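PDB 6JTJ: beta-hexosaminidase from Neisseria gonorrhoeae, which probably cleaves terminal beta-1,4-linked N-acetylglucosamine from peptide-linked peptidoglycan fragments during cell wall recycling, as a family 3 glycoside hydrolase of the NagZ subfamily. Local coordinates for residues Ala90-Lys93 with Glu99-Ile102; Ala143-Arg148 with Gln372-Phe377. All blocks are in the same frame, centred on the assembly; numbering follows the deposited sequence.

Contact 1. Residues Ala90-Lys93 with Glu99-Ile102; sequences AEIK and ELII
Ile92 and Lys93, in the last turn of helix 82-94, meet the chain that leads from Glu99 into strand 101-108. Ile92 comes first and supplies the apolar part. Its CG2 branch lies anti to the backbone N, and this turns the methyl onto the returning segment. There it packs 3.8 Å from CD1 of Ile102. The same methyl meets CB of Leu100 at 4.1 Å, the two side chains crossing at about a right angle. Lys93 follows and does two jobs. Its aliphatic chain passes across the carboxylate end of Glu99, with CD 3.3 Å from OE1. Bends at chi2 (-143°) and chi4 (-82°) then bring the ammonium group to the backbone of the second segment. NZ donates a hydrogen bond of 3.0 Å to O of Leu100, with the donor tilted 25° from the carbonyl plane. The charge itself is paired with Asp160 in a salt bridge; OE1 of Glu99 lies 4.3 Å from NZ, beyond salt-bridge range. That carboxylate could still add to the favourable field around the lysine. The helix end is also tied by water 1, which accepts from N of Leu100 at 2.9 Å and lies close to the carbonyl oxygens of Ile92 and Lys93. The arrangement is the helix-to-strand return of a beta-alpha-beta unit, strand 69-74, helix 82-94 and strand 101-108, in the (beta/alpha)8-type barrel of the family 3 N-terminal domain. Asp160 also accepts a hydrogen bond from N of Ile102, so one carboxylate holds both the lysine and the start of the strand. Leu100 touches Ile69 and Ile102 touches Leu74, both on the parallel strand 69-74, while Ile92 reaches Leu56 in a neighbouring loop.

Contact 2. Residues Ala143-Arg148 with Gln372-Phe377; sequences AGQVGR and QAAQAF
Gln145 on helix 136-155 faces both Ala374 and Phe377 on helix 369-382. Its CB touches the aromatic ring of Phe377, 4.0 Å from CD2. CE2 of the ring is little farther from the same CB, at 4.2 Å. The methylene approaches the ring obliquely. Phe377 has its CG anti to the backbone N, chi1 171°, which swings the ring across to the glutamine. Beyond CB the glutamine chain turns at CG, where chi2 is -55°, instead of running straight out. The bend carries the amide to Ala374. There OE1 lies 3.1 Å from CB of Ala374, a close contact of a carbonyl oxygen with a methyl group. CA of Ala374 is the next neighbour of OE1, at 3.8 Å. No hydrogen bond joins the two segments; the amide oxygen of Gln145 rests on the methyl carbon of Ala374. The backbones are nearest at Gln145 and Ala374, whose CA atoms are 6.0 Å apart. The small alanine side chain is what meets the glutamine at this close point. Here the C-terminal helix packs on a helix of the family 3 N-terminal domain, away from the substrate and catalytic residues. Around it, Ala374 also touches Val149 and Phe377 touches Ala142, both on helix 136-155, and Gln375 NE2 is hydrogen-bonded to Glu153. Val146 extends the interface to Val378 and Leu381 of helix 369-382. Ala143 touches Ala195 and Val146 touches Leu196, both on helix 186-202. Helix 136-155 thus touches both helix 186-202 and the C-terminal helix 369-382.

In the fold
The two contacts share no helix or strand. Their centres lie 27 Å apart, and their nearest atoms are about 14 Å from each other. Contact 1 is local in sequence and mostly buried, and it joins a helix to the next strand, which runs parallel to strand 69-74. Contact 2 joins two helices separated by more than 200 residues, and it is only partly buried. It brings the C-terminal helix onto the body of the protein. The chemistry follows the place. Contact 1 combines branched apolar side chains with a lysine-to-backbone bond and a water. Between the segments of contact 2 there is only van der Waals contact; a bond from Gln375 to Glu153 ties the same helices nearby.

Contact 1. Residues Ala90-Lys93 with Glu99-Ile102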
loop_
_atom_site.group_PDB
_atom_site.type_symbol
_atom_site.label_atom_id
_atom_site.label_comp_id
_atom_site.label_asym_id
_atom_site.label_seq_id
_atom_site.Cartn_x
_atom_site.Cartn_y
_atom_site.Cartn_z
ATOM N N ALA C 90 -14.698 26.363 -7.408
ATOM C CA ALA C 90 -14.920 27.757 -7.764
ATOM C C ALA C 90 -14.539 28.664 -6.603
ATOM O O ALA C 90 -13.806 29.632 -6.791
ATOM C CB ALA C 90 -16.360 27.984 -8.168
ATOM N N GLU C 91 -14.998 28.334 -5.401
ATOM C CA GLU C 91 -14.682 29.164 -4.246
ATOM C C GLU C 91 -13.192 29.124 -3.889
ATOM O O GLU C 91 -12.657 30.104 -3.407
ATOM C CB GLU C 91 -15.582 28.834 -3.042
ATOM C CG GLU C 91 -15.307 27.520 -2.336
ATOM C CD GLU C 91 -16.256 27.266 -1.178
ATOM O OE1 GLU C 91 -16.822 28.246 -0.680
ATOM O OE2 GLU C 91 -16.458 26.100 -0.758
ATOM N N ILE C 92 -12.519 28.004 -4.138
ATOM C CA ILE C 92 -11.065 27.953 -3.979
ATOM C C ILE C 92 -10.379 28.901 -4.961
ATOM O O ILE C 92 -9.451 29.619 -4.594
ATOM C CB ILE C 92 -10.517 26.514 -4.180
ATOM C CG1 ILE C 92 -10.887 25.647 -2.973
ATOM C CG2 ILE C 92 -9.005 26.517 -4.375
ATOM C CD1 ILE C 92 -10.808 24.156 -3.228
ATOM N N LYS C 93 -10.817 28.867 -6.208
ATOM C CA LYS C 93 -10.207 29.670 -7.259
ATOM C C LYS C 93 -10.465 31.163 -7.058
ATOM O O LYS C 93 -9.623 31.993 -7.391
ATOM C CB LYS C 93 -10.704 29.228 -8.639
ATOM C CG LYS C 93 -10.332 27.792 -8.985
ATOM C CD LYS C 93 -9.976 27.607 -10.450
ATOM C CE LYS C 93 -9.234 26.286 -10.692
ATOM N NZ LYS C 93 -7.759 26.328 -10.394
ATOM N N GLU C 99 -4.828 31.703 -9.798
ATOM C CA GLU C 99 -5.719 30.849 -9.049
ATOM C C GLU C 99 -4.949 29.644 -8.524
ATOM O O GLU C 99 -4.065 29.107 -9.198
ATOM C CB GLU C 99 -6.894 30.421 -9.915
ATOM C CG GLU C 99 -7.729 31.609 -10.398
ATOM C CD GLU C 99 -8.886 31.217 -11.297
ATOM O OE1 GLU C 99 -8.772 30.202 -12.000
ATOM O OE2 GLU C 99 -9.909 31.936 -11.326
ATOM N N LEU C 100 -5.248 29.273 -7.284
ATOM C CA LEU C 100 -4.641 28.101 -6.672
ATOM C C LEU C 100 -4.849 26.890 -7.585
ATOM O O LEU C 100 -5.950 26.663 -8.061
ATOM C CB LEU C 100 -5.252 27.832 -5.292
ATOM C CG LEU C 100 -4.940 28.845 -4.178
ATOM C CD1 LEU C 100 -5.726 28.495 -2.924
ATOM C CD2 LEU C 100 -3.455 28.923 -3.862
ATOM N N ILE C 101 -3.773 26.144 -7.830
ATOM C CA ILE C 101 -3.825 24.920 -8.624
ATOM C C ILE C 101 -4.476 23.812 -7.792
ATOM O O ILE C 101 -4.168 23.641 -6.625
ATOM C CB ILE C 101 -2.406 24.488 -9.064
ATOM C CG1 ILE C 101 -1.848 25.471 -10.094
ATOM C CG2 ILE C 101 -2.402 23.075 -9.626
ATOM C CD1 ILE C 101 -2.548 25.482 -11.433
ATOM N N ILE C 102 -5.402 23.087 -8.394
ATOM C CA ILE C 102 -6.143 22.043 -7.699
ATOM C C ILE C 102 -5.847 20.686 -8.342
ATOM O O ILE C 102 -6.001 20.513 -9.559
ATOM C CB ILE C 102 -7.668 22.317 -7.742
ATOM C CG1 ILE C 102 -7.970 23.718 -7.178
ATOM C CG2 ILE C 102 -8.423 21.246 -6.970
ATOM C CD1 ILE C 102 -9.435 24.114 -7.224
HETATM O O HOH W 1 -7.359 30.876 -6.067
#

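Contact 2. Residues Ala143-Arg148 with Gln372-Phe377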
loop_
_atom_site.group_PDB
_atom_site.type_symbol
_atom_site.label_atom_id
_atom_site.label_comp_id
_atom_site.label_asym_id
_atom_site.label_seq_id
_atom_site.Cartn_x
_atom_site.Cartn_y
_atom_site.Cartn_z
ATOM N N ALA C 143 -5.572 3.514 -24.127
ATOM C CA ALA C 143 -4.934 4.433 -23.166
ATOM C C ALA C 143 -5.313 5.884 -23.436
ATOM O O ALA C 143 -5.644 6.630 -22.509
ATOM C CB ALA C 143 -3.423 4.256 -23.174
ATOM N N GLY C 144 -5.328 6.277 -24.703
ATOM C CA GLY C 144 -5.713 7.647 -25.092
ATOM C C GLY C 144 -7.126 7.994 -24.690
ATOM O O GLY C 144 -7.409 9.095 -24.180
ATOM N N GLN C 145 -8.032 7.048 -24.866
ATOM C CA GLN C 145 -9.430 7.238 -24.458
ATOM C C GLN C 145 -9.595 7.304 -22.952
ATOM O O GLN C 145 -10.343 8.138 -22.439
ATOM C CB GLN C 145 -10.315 6.104 -24.999
ATOM C CG GLN C 145 -10.451 6.077 -26.539
ATOM C CD GLN C 145 -10.944 7.419 -27.137
ATOM O OE1 GLN C 145 -12.029 7.920 -26.814
ATOM N NE2 GLN C 145 -10.083 8.053 -27.938
ATOM N N VAL C 146 -8.873 6.458 -22.230
ATOM C CA VAL C 146 -8.903 6.526 -20.758
ATOM C C VAL C 146 -8.420 7.896 -20.295
ATOM O O VAL C 146 -9.073 8.543 -19.494
ATOM C CB VAL C 146 -8.068 5.400 -20.113
ATOM C CG1 VAL C 146 -7.926 5.629 -18.617
ATOM C CG2 VAL C 146 -8.726 4.047 -20.370
ATOM N N GLY C 147 -7.299 8.353 -20.833
ATOM C CA GLY C 147 -6.759 9.678 -20.467
ATOM C C GLY C 147 -7.721 10.811 -20.745
ATOM O O GLY C 147 -7.933 11.696 -19.918
ATOM N N ARG C 148 -8.344 10.752 -21.913
ATOM C CA ARG C 148 -9.317 11.764 -22.300
ATOM C C ARG C 148 -10.514 11.825 -21.362
ATOM O O ARG C 148 -10.935 12.899 -20.928
ATOM C CB ARG C 148 -9.782 11.501 -23.736
ATOM C CG ARG C 148 -10.645 12.627 -24.299
ATOM C CD ARG C 148 -11.252 12.307 -25.653
ATOM N NE ARG C 148 -12.214 13.366 -26.017
ATOM C CZ ARG C 148 -13.162 13.268 -26.949
ATOM N NH1 ARG C 148 -13.299 12.140 -27.643
ATOM N NH2 ARG C 148 -13.985 14.301 -27.180
ATOM N N GLN C 372 -19.224 10.988 -25.270
ATOM C CA GLN C 372 -20.106 10.009 -24.624
ATOM C C GLN C 372 -19.749 8.571 -25.006
ATOM O O GLN C 372 -19.823 7.668 -24.175
ATOM C CB GLN C 372 -21.577 10.296 -24.907
ATOM C CG GLN C 372 -22.100 11.473 -24.118
ATOM C CD GLN C 372 -23.549 11.846 -24.472
ATOM O OE1 GLN C 372 -24.505 11.406 -23.839
ATOM N NE2 GLN C 372 -23.699 12.647 -25.506
ATOM N N ALA C 373 -19.324 8.365 -26.245
ATOM C CA ALA C 373 -18.861 7.040 -26.672
ATOM C C ALA C 373 -17.569 6.651 -25.965
ATOM O O ALA C 373 -17.370 5.479 -25.590
ATOM C CB ALA C 373 -18.660 7.019 -28.173
ATOM N N ALA C 374 -16.654 7.618 -25.827
ATOM C CA ALA C 374 -15.409 7.362 -25.100
ATOM C C ALA C 374 -15.733 6.925 -23.680
ATOM O O ALA C 374 -15.154 5.952 -23.184
ATOM C CB ALA C 374 -14.518 8.608 -25.112
ATOM N N GLN C 375 -16.651 7.644 -23.043
ATOM C CA GLN C 375 -17.090 7.306 -21.709
ATOM C C GLN C 375 -17.534 5.862 -21.598
ATOM O O GLN C 375 -17.077 5.123 -20.714
ATOM C CB GLN C 375 -18.229 8.205 -21.258
ATOM C CG GLN C 375 -17.821 9.610 -20.901
ATOM C CD GLN C 375 -19.024 10.441 -20.521
ATOM O OE1 GLN C 375 -19.942 10.557 -21.293
ATOM N NE2 GLN C 375 -19.008 11.044 -19.357
ATOM N N ALA C 376 -18.403 5.442 -22.507
ATOM C CA ALA C 376 -18.929 4.078 -22.469
ATOM C C ALA C 376 -17.837 3.031 -22.720
ATOM O O ALA C 376 -17.837 1.954 -22.104
ATOM C CB ALA C 376 -20.074 3.915 -23.465
ATOM N N PHE C 377 -16.914 3.327 -23.627
ATOM C CA PHE C 377 -15.787 2.417 -23.859
ATOM C C PHE C 377 -14.934 2.236 -22.585
ATOM O O PHE C 377 -14.535 1.121 -22.228
ATOM C CB PHE C 377 -14.907 2.946 -24.987
ATOM C CG PHE C 377 -13.601 2.183 -25.153
ATOM C CD1 PHE C 377 -13.571 0.951 -25.773
ATOM C CD2 PHE C 377 -12.408 2.702 -24.667
ATOM C CE1 PHE C 377 -12.373 0.259 -25.929
ATOM C CE2 PHE C 377 -11.202 2.011 -24.808
ATOM C CZ PHE C 377 -11.185 0.784 -25.443
#